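Local atomic coordinates of fuculose-1-phosphate aldolase (Thermus thermophilus, PDB entry 2FK5), a protein that belongs to the class II aldolase and adducin family and has an AraD-like fold, a central beta sheet layered between helices. Residues A[144-147]-A[153-156]; A[85-90]-A[167-172]; A[30-35]-A[76-81]; A[7-12]-A[36-41]. All coordinates share one frame; numbering follows the deposited sequence.

All four contacts are buried and gather on one mixed beta sheet. Contacts 1 and 2 lie near its middle, each centred about 5 Å from the centre of the chain, and they touch: R144 of contact 1 forms a salt bridge with E168 of contact 2, and strand 153-156 hydrogen-bonds to strand 85-89. Contacts 3 and 4 sit farther out, about 14 and 13 Å from that centre, on the neighbouring strands 30-32 and 36-40. Contact 1 is a strand pair and rests on backbone hydrogen bonds; the others join helix to sheet. Contacts 2 and 4 are apolar, whereas contact 3 adds a buried hydroxyl pair and, beside the partly exposed R32, a water.

Contact 1: A[144-147]-A[153-156]; sequences RACL and AFAV
The carbonyl O of V156 is gripped by the side chain of R144. NH2 donates the straighter bond, 3.0 Å from V156 O and lying in the guanidinium plane, while R144 NE reaches the same oxygen at 3.3 Å in a weak, more bent bond. Bends at chi2 (-62°) and chi3 (-64°) turn the guanidinium toward V156 of the partner strand, whose CG2 makes a tight contact with R144 NE at 3.2 Å. NH2 also forms a salt bridge with E168 of helix 162-191, which probably steadies the charge at this partly exposed end of the hairpin. Next along, V156 N donates to R144 O at 2.8 Å. C146 and F154 form the hydrogen-bonded pair, bonded both ways: C146 N to F154 O and F154 N to C146 O, both 2.9 Å. These strands, 145-148 and 152-157, make an antiparallel beta hairpin within the central sheet. A145 with A155 and L147 with A153 are its non-hydrogen-bonded pairs. Their side chains share one face, where the small methyls of A153 and A155 are consistent with the close approach of helix 162-191; L147 CD2 packs on A153 CB at 3.8 Å. On the opposite face C146 SG approaches the F154 ring obliquely, a sulfur-aromatic contact at 5.5 Å from the centroid. Helix 130-142 covers this side through V136, and the F154 ring stacks with that of H88.

Contact 2: A[85-90]-A[167-172]; sequences ALVHAH and LEAYGL
This is a buried apolar contact of helix on sheet, in which V87 of strand 85-89 meets A169 of helix 162-191 near the centre of the chain. The two segments run in roughly the same direction, at 34° to each other, and their axes come within 7.3 Å. That closeness goes with a small residue on the helix: A169 directs its single methyl at the strand, and V87 CG2 rests on A169 CB at 3.6 Å. With chi1 at 168°, V87 holds CG2 beside its own backbone N, and from there the methyl also touches the helix backbone, 3.8 Å from Y170 N. The branched valine is at home in a strand and gives a broad apolar surface without much length. In the alpha/beta layering of the AraD-like fold, helix 162-191 covers one face of the sheet; V87 also packs on its L166 and M173. At the strand's start the methyl of A85 faces the same helix and packs on A165, while the nearest approach to A169 CB is made by A85 O, at 4.4 Å. The Y170 ring leads away from the strand instead, toward V12 and L16 of helix 3-18 and F17 of a second subunit.

Contact 3: A[30-35]-A[76-81]; sequences SVRTKG and EVYRRT
Y78 of helix 71-80 reaches across to strand 28-32 and meets S30 with its hydroxyl and R32 with its ring. Both meetings are tight. S30 OG lies 2.7 Å from Y78 OH, near the plane of the ring, in a hydrogen bond. S30 OG sits between its backbone N and carbonyl carbon (chi1 64°), turned to the helix, and it is also hydrogen-bonded to H74. Two partners thus satisfy a buried hydroxyl, and a short serine suits a place where the long tyrosine already spans the gap. R32 and Y78 lie alongside one another, pointing opposite ways: R32 CD packs 3.6 Å from Y78 CD2, and R32 CA lies over one face near the rim. L86 and F37 complete the surroundings of the ring. The looser side is the partly exposed margin at the arginine's polar end. There the guanidinium is turned 53° from the ring plane and NH1 bonds to G36 O, so that the aliphatic part of R32 covers the tyrosine while its charge stays at the margin. A water accepts from R32 NE and also lies 3.1 Å from T81 O, so it probably links the strand to the residue just past the helix end. Strand and helix run 24° apart, with axes 10.1 Å from each other, as a helix laid along the face of a sheet in a layered alpha/beta fold.

Contact 4: A[7-12]-A[36-41]; sequences AAFRQV and GFLITK
Helix 3-18 lies against the sheet at strand 36-40, and F9 is the residue that bridges the two. The backbones stay well apart, with the nearest pair of CA atoms, those of F9 and T40, at 8.5 Å, so a long flat side chain is needed to span the space. F9 takes chi1 of -86°, with CG beside its backbone N, and this sends the ring from the helix toward the strand. The ring arrives edge first. F9 CZ comes 3.7 Å from L38 O, near the ring plane, which may give a slight electrostatic attraction between the rim of the phenyl ring and the carbonyl oxygen. L38 crosses the ring at a slant; its CD2 is 4.1 Å from F9 CE1 and equally far from F9 CZ. With CG anti to its backbone N (chi1 -174°), the leucine extends toward the helix. T40 closes another part of the rim, its CG2 4.2 Å from F9 CD2; a threonine suits the spot because its methyl can join this apolar group while OG1 makes a weak hydrogen bond to F29 N. V31 and L54, from the two strands flanking 36-40, extend the surface that receives the ring. The side chain of T40 is also about 5 Å from a bound sulfate ion, probably from the crystallisation liquor. F9 thus packs helix 3-18 onto this part of the sheet in the layered alpha/beta AraD-like fold.

Contact 1: A[144-147]-A[153-156]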
loop_
_atom_site.group_PDB
_atom_site.type_symbol
_atom_site.label_atom_id
_atom_site.label_comp_id
_atom_site.label_asym_id
_atom_site.label_seq_id
_atom_site.Cartn_x
_atom_site.Cartn_y
_atom_site.Cartn_z
ATOM N N ARG A 144 -12.880 -15.886 -23.558
ATOM C CA ARG A 144 -11.680 -15.317 -22.938
ATOM C C ARG A 144 -11.619 -15.583 -21.431
ATOM O O ARG A 144 -10.559 -15.463 -20.806
ATOM C CB ARG A 144 -11.620 -13.811 -23.206
ATOM C CG ARG A 144 -11.384 -13.453 -24.675
ATOM C CD ARG A 144 -10.038 -13.990 -25.142
ATOM N NE ARG A 144 -8.948 -13.353 -24.411
ATOM C CZ ARG A 144 -8.404 -12.188 -24.742
ATOM N NH1 ARG A 144 -8.836 -11.525 -25.811
ATOM N NH2 ARG A 144 -7.452 -11.670 -23.979
ATOM N N ALA A 145 -12.758 -15.943 -20.846
ATOM C CA ALA A 145 -12.805 -16.237 -19.419
ATOM C C ALA A 145 -13.960 -17.167 -19.086
ATOM O O ALA A 145 -14.941 -17.241 -19.819
ATOM C CB ALA A 145 -12.945 -14.946 -18.624
ATOM N N CYS A 146 -13.836 -17.881 -17.976
ATOM C CA CYS A 146 -14.903 -18.760 -17.553
ATOM C C CYS A 146 -14.933 -18.853 -16.047
ATOM O O CYS A 146 -13.946 -18.551 -15.367
ATOM C CB CYS A 146 -14.736 -20.157 -18.165
ATOM S SG CYS A 146 -13.279 -21.053 -17.646
ATOM N N LEU A 147 -16.089 -19.252 -15.530
ATOM C CA LEU A 147 -16.285 -19.413 -14.099
ATOM C C LEU A 147 -16.463 -20.882 -13.772
ATOM O O LEU A 147 -17.149 -21.604 -14.497
ATOM C CB LEU A 147 -17.546 -18.673 -13.655
ATOM C CG LEU A 147 -17.409 -17.184 -13.360
ATOM C CD1 LEU A 147 -18.756 -16.501 -13.487
ATOM C CD2 LEU A 147 -16.822 -17.026 -11.958
ATOM N N ALA A 153 -12.434 -18.413 -11.148
ATOM C CA ALA A 153 -12.527 -18.110 -12.563
ATOM C C ALA A 153 -11.158 -18.154 -13.226
ATOM O O ALA A 153 -10.128 -18.050 -12.556
ATOM C CB ALA A 153 -13.137 -16.723 -12.749
ATOM N N PHE A 154 -11.169 -18.288 -14.550
ATOM C CA PHE A 154 -9.956 -18.316 -15.359
ATOM C C PHE A 154 -10.122 -17.265 -16.449
ATOM O O PHE A 154 -11.209 -17.118 -17.003
ATOM C CB PHE A 154 -9.766 -19.690 -16.022
ATOM C CG PHE A 154 -9.462 -20.798 -15.054
ATOM C CD1 PHE A 154 -10.482 -21.430 -14.357
ATOM C CD2 PHE A 154 -8.149 -21.181 -14.811
ATOM C CE1 PHE A 154 -10.195 -22.428 -13.432
ATOM C CE2 PHE A 154 -7.858 -22.177 -13.888
ATOM C CZ PHE A 154 -8.881 -22.798 -13.200
ATOM N N ALA A 155 -9.055 -16.527 -16.746
ATOM C CA ALA A 155 -9.092 -15.518 -17.804
ATOM C C ALA A 155 -7.823 -15.702 -18.616
ATOM O O ALA A 155 -6.759 -15.934 -18.050
ATOM C CB ALA A 155 -9.130 -14.112 -17.214
ATOM N N VAL A 156 -7.936 -15.587 -19.934
ATOM C CA VAL A 156 -6.786 -15.787 -20.804
ATOM C C VAL A 156 -6.255 -14.513 -21.431
ATOM O O VAL A 156 -7.010 -13.581 -21.709
ATOM C CB VAL A 156 -7.129 -16.761 -21.963
ATOM C CG1 VAL A 156 -7.770 -18.007 -21.421
ATOM C CG2 VAL A 156 -8.059 -16.086 -22.956
#

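Contact 2: A[85-90]-A[167-172]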
loop_
_atom_site.group_PDB
_atom_site.type_symbol
_atom_site.label_atom_id
_atom_site.label_comp_id
_atom_site.label_asym_id
_atom_site.label_seq_id
_atom_site.Cartn_x
_atom_site.Cartn_y
_atom_site.Cartn_z
ATOM N N ALA A 85 -1.221 -16.571 -21.750
ATOM C CA ALA A 85 -1.137 -16.367 -20.310
ATOM C C ALA A 85 -2.466 -16.768 -19.685
ATOM O O ALA A 85 -3.502 -16.710 -20.339
ATOM C CB ALA A 85 -0.824 -14.899 -19.994
ATOM N N LEU A 86 -2.428 -17.190 -18.428
ATOM C CA LEU A 86 -3.647 -17.595 -17.734
ATOM C C LEU A 86 -3.650 -17.115 -16.288
ATOM O O LEU A 86 -2.643 -17.218 -15.591
ATOM C CB LEU A 86 -3.780 -19.120 -17.750
ATOM C CG LEU A 86 -5.095 -19.716 -17.222
ATOM C CD1 LEU A 86 -6.249 -19.279 -18.124
ATOM C CD2 LEU A 86 -4.997 -21.235 -17.196
ATOM N N VAL A 87 -4.784 -16.582 -15.844
ATOM C CA VAL A 87 -4.911 -16.134 -14.462
ATOM C C VAL A 87 -6.099 -16.841 -13.841
ATOM O O VAL A 87 -7.196 -16.816 -14.396
ATOM C CB VAL A 87 -5.168 -14.601 -14.343
ATOM C CG1 VAL A 87 -5.586 -14.257 -12.911
ATOM C CG2 VAL A 87 -3.921 -13.820 -14.715
ATOM N N HIS A 88 -5.865 -17.496 -12.710
ATOM C CA HIS A 88 -6.930 -18.166 -11.986
ATOM C C HIS A 88 -7.050 -17.384 -10.676
ATOM O O HIS A 88 -6.081 -17.251 -9.928
ATOM C CB HIS A 88 -6.580 -19.628 -11.689
ATOM C CG HIS A 88 -7.645 -20.353 -10.924
ATOM N ND1 HIS A 88 -7.361 -21.229 -9.900
ATOM C CD2 HIS A 88 -8.995 -20.310 -11.016
ATOM C CE1 HIS A 88 -8.490 -21.690 -9.390
ATOM N NE2 HIS A 88 -9.496 -21.148 -10.049
ATOM N N ALA A 89 -8.234 -16.846 -10.415
ATOM C CA ALA A 89 -8.450 -16.072 -9.204
ATOM C C ALA A 89 -9.784 -16.445 -8.588
ATOM O O ALA A 89 -10.501 -17.309 -9.102
ATOM C CB ALA A 89 -8.408 -14.587 -9.526
ATOM N N HIS A 90 -10.116 -15.791 -7.482
ATOM C CA HIS A 90 -11.361 -16.079 -6.791
ATOM C C HIS A 90 -12.200 -14.841 -6.533
ATOM O O HIS A 90 -12.395 -14.428 -5.387
ATOM C CB HIS A 90 -11.064 -16.812 -5.484
ATOM C CG HIS A 90 -10.394 -18.131 -5.691
ATOM N ND1 HIS A 90 -9.080 -18.241 -6.091
ATOM C CD2 HIS A 90 -10.876 -19.394 -5.636
ATOM C CE1 HIS A 90 -8.782 -19.514 -6.277
ATOM N NE2 HIS A 90 -9.855 -20.235 -6.008
ATOM N N LEU A 167 -0.649 -9.312 -18.172
ATOM C CA LEU A 167 -1.347 -8.101 -17.746
ATOM C C LEU A 167 -2.731 -8.047 -18.383
ATOM O O LEU A 167 -3.685 -7.532 -17.793
ATOM C CB LEU A 167 -0.538 -6.859 -18.129
ATOM C CG LEU A 167 0.717 -6.652 -17.275
ATOM C CD1 LEU A 167 1.582 -5.555 -17.874
ATOM C CD2 LEU A 167 0.308 -6.305 -15.850
ATOM N N GLU A 168 -2.837 -8.587 -19.589
ATOM C CA GLU A 168 -4.114 -8.622 -20.283
ATOM C C GLU A 168 -5.062 -9.562 -19.541
ATOM O O GLU A 168 -6.227 -9.232 -19.319
ATOM C CB GLU A 168 -3.910 -9.113 -21.713
ATOM C CG GLU A 168 -5.177 -9.243 -22.525
ATOM C CD GLU A 168 -4.925 -9.928 -23.855
ATOM O OE1 GLU A 168 -5.843 -9.956 -24.696
ATOM O OE2 GLU A 168 -3.810 -10.447 -24.055
ATOM N N ALA A 169 -4.561 -10.738 -19.166
ATOM C CA ALA A 169 -5.356 -11.735 -18.433
ATOM C C ALA A 169 -5.817 -11.156 -17.095
ATOM O O ALA A 169 -6.973 -11.302 -16.694
ATOM C CB ALA A 169 -4.518 -12.987 -18.197
ATOM N N TYR A 170 -4.888 -10.506 -16.401
ATOM C CA TYR A 170 -5.175 -9.872 -15.126
ATOM C C TYR A 170 -6.302 -8.858 -15.301
ATOM O O TYR A 170 -7.220 -8.799 -14.483
ATOM C CB TYR A 170 -3.915 -9.168 -14.592
ATOM C CG TYR A 170 -4.220 -8.026 -13.648
ATOM C CD1 TYR A 170 -4.255 -6.705 -14.105
ATOM C CD2 TYR A 170 -4.549 -8.271 -12.313
ATOM C CE1 TYR A 170 -4.617 -5.656 -13.255
ATOM C CE2 TYR A 170 -4.921 -7.225 -11.457
ATOM C CZ TYR A 170 -4.954 -5.924 -11.938
ATOM O OH TYR A 170 -5.367 -4.901 -11.114
ATOM N N GLY A 171 -6.218 -8.064 -16.370
ATOM C CA GLY A 171 -7.229 -7.056 -16.654
ATOM C C GLY A 171 -8.604 -7.655 -16.872
ATOM O O GLY A 171 -9.622 -7.096 -16.442
ATOM N N LEU A 172 -8.650 -8.800 -17.541
ATOM C CA LEU A 172 -9.926 -9.458 -17.786
ATOM C C LEU A 172 -10.492 -9.975 -16.481
ATOM O O LEU A 172 -11.703 -9.976 -16.285
ATOM C CB LEU A 172 -9.764 -10.634 -18.756
ATOM C CG LEU A 172 -9.478 -10.253 -20.209
ATOM C CD1 LEU A 172 -9.202 -11.504 -21.024
ATOM C CD2 LEU A 172 -10.665 -9.493 -20.776
#

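Contact 3: A[30-35]-A[76-81]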
loop_
_atom_site.group_PDB
_atom_site.type_symbol
_atom_site.label_atom_id
_atom_site.label_comp_id
_atom_site.label_asym_id
_atom_site.label_seq_id
_atom_site.Cartn_x
_atom_site.Cartn_y
_atom_site.Cartn_z
ATOM N N SER A 30 0.107 -17.948 -14.901
ATOM C CA SER A 30 1.199 -18.430 -15.727
ATOM C C SER A 30 1.244 -17.738 -17.071
ATOM O O SER A 30 0.308 -17.022 -17.458
ATOM C CB SER A 30 1.001 -19.919 -15.985
ATOM O OG SER A 30 -0.200 -20.110 -16.729
ATOM N N VAL A 31 2.343 -17.973 -17.787
ATOM C CA VAL A 31 2.517 -17.444 -19.128
ATOM C C VAL A 31 3.122 -18.577 -19.967
ATOM O O VAL A 31 3.843 -19.424 -19.452
ATOM C CB VAL A 31 3.470 -16.221 -19.183
ATOM C CG1 VAL A 31 2.899 -15.086 -18.348
ATOM C CG2 VAL A 31 4.858 -16.610 -18.691
ATOM N N ARG A 32 2.793 -18.585 -21.246
ATOM C CA ARG A 32 3.302 -19.595 -22.174
ATOM C C ARG A 32 4.757 -19.239 -22.463
ATOM O O ARG A 32 5.091 -18.061 -22.605
ATOM C CB ARG A 32 2.501 -19.537 -23.475
ATOM C CG ARG A 32 2.827 -20.617 -24.503
ATOM C CD ARG A 32 2.113 -21.923 -24.180
ATOM N NE ARG A 32 2.113 -22.814 -25.338
ATOM C CZ ARG A 32 3.135 -23.586 -25.685
ATOM N NH1 ARG A 32 4.238 -23.589 -24.953
ATOM N NH2 ARG A 32 3.067 -24.327 -26.784
ATOM N N THR A 33 5.614 -20.251 -22.526
ATOM C CA THR A 33 7.028 -20.057 -22.834
ATOM C C THR A 33 7.403 -21.046 -23.936
ATOM O O THR A 33 6.614 -21.928 -24.281
ATOM C CB THR A 33 7.921 -20.350 -21.629
ATOM O OG1 THR A 33 7.695 -21.697 -21.189
ATOM C CG2 THR A 33 7.626 -19.369 -20.490
ATOM N N LYS A 34 8.604 -20.906 -24.483
ATOM C CA LYS A 34 9.051 -21.817 -25.530
ATOM C C LYS A 34 9.050 -23.258 -25.025
ATOM O O LYS A 34 8.704 -24.181 -25.761
ATOM C CB LYS A 34 10.452 -21.426 -26.014
ATOM C CG LYS A 34 10.475 -20.122 -26.808
ATOM C CD LYS A 34 11.885 -19.740 -27.241
ATOM N N GLY A 35 9.416 -23.445 -23.761
ATOM C CA GLY A 35 9.455 -24.783 -23.189
ATOM C C GLY A 35 8.132 -25.367 -22.728
ATOM O O GLY A 35 7.987 -26.585 -22.622
ATOM N N GLU A 76 -3.402 -27.973 -19.766
ATOM C CA GLU A 76 -4.418 -28.360 -20.737
ATOM C C GLU A 76 -4.879 -27.157 -21.549
ATOM O O GLU A 76 -5.118 -27.267 -22.747
ATOM C CB GLU A 76 -5.605 -29.014 -20.019
ATOM C CG GLU A 76 -6.451 -29.917 -20.908
ATOM C CD GLU A 76 -5.644 -31.053 -21.521
ATOM O OE1 GLU A 76 -4.811 -31.646 -20.802
ATOM O OE2 GLU A 76 -5.848 -31.356 -22.716
ATOM N N VAL A 77 -5.006 -26.001 -20.901
ATOM C CA VAL A 77 -5.415 -24.794 -21.614
ATOM C C VAL A 77 -4.382 -24.438 -22.677
ATOM O O VAL A 77 -4.726 -24.062 -23.793
ATOM C CB VAL A 77 -5.556 -23.574 -20.652
ATOM C CG1 VAL A 77 -5.796 -22.311 -21.452
ATOM C CG2 VAL A 77 -6.698 -23.799 -19.678
ATOM N N TYR A 78 -3.106 -24.544 -22.332
ATOM C CA TYR A 78 -2.067 -24.215 -23.296
ATOM C C TYR A 78 -2.011 -25.258 -24.411
ATOM O O TYR A 78 -1.730 -24.925 -25.559
ATOM C CB TYR A 78 -0.716 -24.107 -22.599
ATOM C CG TYR A 78 -0.605 -22.866 -21.743
ATOM C CD1 TYR A 78 -0.184 -22.948 -20.421
ATOM C CD2 TYR A 78 -0.924 -21.612 -22.262
ATOM C CE1 TYR A 78 -0.082 -21.799 -19.623
ATOM C CE2 TYR A 78 -0.827 -20.456 -21.476
ATOM C CZ TYR A 78 -0.406 -20.564 -20.158
ATOM O OH TYR A 78 -0.321 -19.438 -19.366
ATOM N N ARG A 79 -2.288 -26.509 -24.066
ATOM C CA ARG A 79 -2.290 -27.584 -25.057
ATOM C C ARG A 79 -3.398 -27.369 -26.086
ATOM O O ARG A 79 -3.155 -27.400 -27.287
ATOM C CB ARG A 79 -2.520 -28.939 -24.388
ATOM C CG ARG A 79 -1.344 -29.535 -23.636
ATOM C CD ARG A 79 -1.806 -30.784 -22.887
ATOM N NE ARG A 79 -0.709 -31.571 -22.328
ATOM C CZ ARG A 79 -0.882 -32.659 -21.584
ATOM N NH1 ARG A 79 -2.108 -33.084 -21.303
ATOM N NH2 ARG A 79 0.166 -33.337 -21.136
ATOM N N ARG A 80 -4.613 -27.132 -25.601
ATOM C CA ARG A 80 -5.779 -26.972 -26.463
ATOM C C ARG A 80 -6.129 -25.596 -27.007
ATOM O O ARG A 80 -6.960 -25.494 -27.905
ATOM C CB ARG A 80 -7.008 -27.539 -25.749
ATOM C CG ARG A 80 -6.907 -29.021 -25.475
ATOM C CD ARG A 80 -7.994 -29.500 -24.530
ATOM N NE ARG A 80 -7.858 -30.927 -24.264
ATOM C CZ ARG A 80 -8.468 -31.879 -24.961
ATOM N NH1 ARG A 80 -9.269 -31.553 -25.968
ATOM N NH2 ARG A 80 -8.261 -33.158 -24.665
ATOM N N THR A 81 -5.515 -24.537 -26.486
ATOM C CA THR A 81 -5.842 -23.198 -26.967
ATOM C C THR A 81 -4.589 -22.415 -27.332
ATOM O O THR A 81 -3.475 -22.892 -27.150
ATOM C CB THR A 81 -6.593 -22.381 -25.894
ATOM O OG1 THR A 81 -5.666 -21.988 -24.878
ATOM C CG2 THR A 81 -7.703 -23.212 -25.253
HETATM O O HOH W 1 -0.722 -21.784 -26.127
#

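Contact 4: A[7-12]-A[36-41]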
loop_
_atom_site.group_PDB
_atom_site.type_symbol
_atom_site.label_atom_id
_atom_site.label_comp_id
_atom_site.label_asym_id
_atom_site.label_seq_id
_atom_site.Cartn_x
_atom_site.Cartn_y
_atom_site.Cartn_z
ATOM N N ALA A 7 8.600 -9.064 -12.812
ATOM C CA ALA A 7 7.919 -7.859 -12.374
ATOM C C ALA A 7 6.435 -7.973 -12.662
ATOM O O ALA A 7 5.609 -7.648 -11.815
ATOM C CB ALA A 7 8.497 -6.647 -13.086
ATOM N N ALA A 8 6.106 -8.437 -13.864
ATOM C CA ALA A 8 4.711 -8.589 -14.261
ATOM C C ALA A 8 3.983 -9.564 -13.343
ATOM O O ALA A 8 2.836 -9.314 -12.966
ATOM C CB ALA A 8 4.619 -9.048 -15.709
ATOM N N PHE A 9 4.635 -10.676 -12.990
ATOM C CA PHE A 9 4.021 -11.656 -12.084
ATOM C C PHE A 9 3.843 -11.010 -10.716
ATOM O O PHE A 9 2.808 -11.154 -10.067
ATOM C CB PHE A 9 4.917 -12.885 -11.883
ATOM C CG PHE A 9 4.744 -13.956 -12.925
ATOM C CD1 PHE A 9 5.263 -13.794 -14.208
ATOM C CD2 PHE A 9 4.067 -15.132 -12.614
ATOM C CE1 PHE A 9 5.114 -14.793 -15.171
ATOM C CE2 PHE A 9 3.911 -16.135 -13.566
ATOM C CZ PHE A 9 4.436 -15.966 -14.847
ATOM N N ARG A 10 4.885 -10.319 -10.271
ATOM C CA ARG A 10 4.861 -9.673 -8.972
ATOM C C ARG A 10 3.740 -8.650 -8.886
ATOM O O ARG A 10 2.993 -8.616 -7.915
ATOM C CB ARG A 10 6.200 -8.991 -8.699
ATOM C CG ARG A 10 6.271 -8.336 -7.342
ATOM C CD ARG A 10 7.652 -7.744 -7.098
ATOM N NE ARG A 10 7.724 -7.080 -5.803
ATOM C CZ ARG A 10 8.755 -6.347 -5.393
ATOM N NH1 ARG A 10 8.718 -5.783 -4.194
ATOM N N GLN A 11 3.636 -7.824 -9.916
ATOM C CA GLN A 11 2.624 -6.785 -9.975
ATOM C C GLN A 11 1.211 -7.355 -10.054
ATOM O O GLN A 11 0.296 -6.856 -9.404
ATOM C CB GLN A 11 2.909 -5.894 -11.180
ATOM C CG GLN A 11 1.815 -4.915 -11.529
ATOM C CD GLN A 11 2.205 -4.043 -12.704
ATOM O OE1 GLN A 11 1.350 -3.558 -13.445
ATOM N NE2 GLN A 11 3.508 -3.831 -12.875
ATOM N N VAL A 12 1.031 -8.399 -10.857
ATOM C CA VAL A 12 -0.286 -9.012 -10.991
ATOM C C VAL A 12 -0.714 -9.579 -9.644
ATOM O O VAL A 12 -1.861 -9.411 -9.230
ATOM C CB VAL A 12 -0.281 -10.115 -12.086
ATOM C CG1 VAL A 12 -1.490 -11.033 -11.918
ATOM C CG2 VAL A 12 -0.323 -9.463 -13.461
ATOM N N GLY A 36 7.161 -24.504 -22.449
ATOM C CA GLY A 36 5.862 -24.959 -21.987
ATOM C C GLY A 36 5.203 -23.747 -21.348
ATOM O O GLY A 36 4.632 -22.923 -22.059
ATOM N N PHE A 37 5.288 -23.639 -20.022
ATOM C CA PHE A 37 4.733 -22.484 -19.315
ATOM C C PHE A 37 5.380 -22.252 -17.942
ATOM O O PHE A 37 5.869 -23.182 -17.294
ATOM C CB PHE A 37 3.192 -22.589 -19.193
ATOM C CG PHE A 37 2.711 -23.707 -18.322
ATOM C CD1 PHE A 37 2.490 -23.508 -16.964
ATOM C CD2 PHE A 37 2.445 -24.966 -18.865
ATOM C CE1 PHE A 37 2.012 -24.531 -16.156
ATOM C CE2 PHE A 37 1.965 -26.000 -18.063
ATOM C CZ PHE A 37 1.745 -25.786 -16.710
ATOM N N LEU A 38 5.388 -20.989 -17.525
ATOM C CA LEU A 38 5.959 -20.562 -16.257
ATOM C C LEU A 38 4.774 -20.288 -15.338
ATOM O O LEU A 38 3.907 -19.508 -15.684
ATOM C CB LEU A 38 6.762 -19.273 -16.480
ATOM C CG LEU A 38 7.570 -18.705 -15.310
ATOM C CD1 LEU A 38 8.615 -19.715 -14.886
ATOM C CD2 LEU A 38 8.237 -17.383 -15.722
ATOM N N ILE A 39 4.749 -20.916 -14.173
ATOM C CA ILE A 39 3.631 -20.748 -13.262
ATOM C C ILE A 39 4.089 -20.599 -11.819
ATOM O O ILE A 39 5.197 -21.004 -11.460
ATOM C CB ILE A 39 2.675 -21.971 -13.387
ATOM C CG1 ILE A 39 1.388 -21.756 -12.590
ATOM C CG2 ILE A 39 3.382 -23.227 -12.899
ATOM C CD1 ILE A 39 0.327 -22.811 -12.906
ATOM N N THR A 40 3.226 -20.001 -10.999
ATOM C CA THR A 40 3.494 -19.811 -9.585
ATOM C C THR A 40 3.504 -21.159 -8.866
ATOM O O THR A 40 2.740 -22.069 -9.212
ATOM C CB THR A 40 2.410 -18.920 -8.928
ATOM O OG1 THR A 40 1.113 -19.441 -9.244
ATOM C CG2 THR A 40 2.517 -17.481 -9.435
ATOM N N LYS A 41 4.372 -21.292 -7.868
ATOM C CA LYS A 41 4.459 -22.537 -7.110
ATOM C C LYS A 41 3.281 -22.702 -6.160
ATOM O O LYS A 41 2.553 -21.754 -5.878
ATOM C CB LYS A 41 5.755 -22.591 -6.297
ATOM C CG LYS A 41 7.017 -22.731 -7.122
ATOM C CD LYS A 41 8.237 -22.815 -6.211
ATOM C CE LYS A 41 9.515 -22.923 -7.018
ATOM N NZ LYS A 41 10.712 -22.933 -6.135
#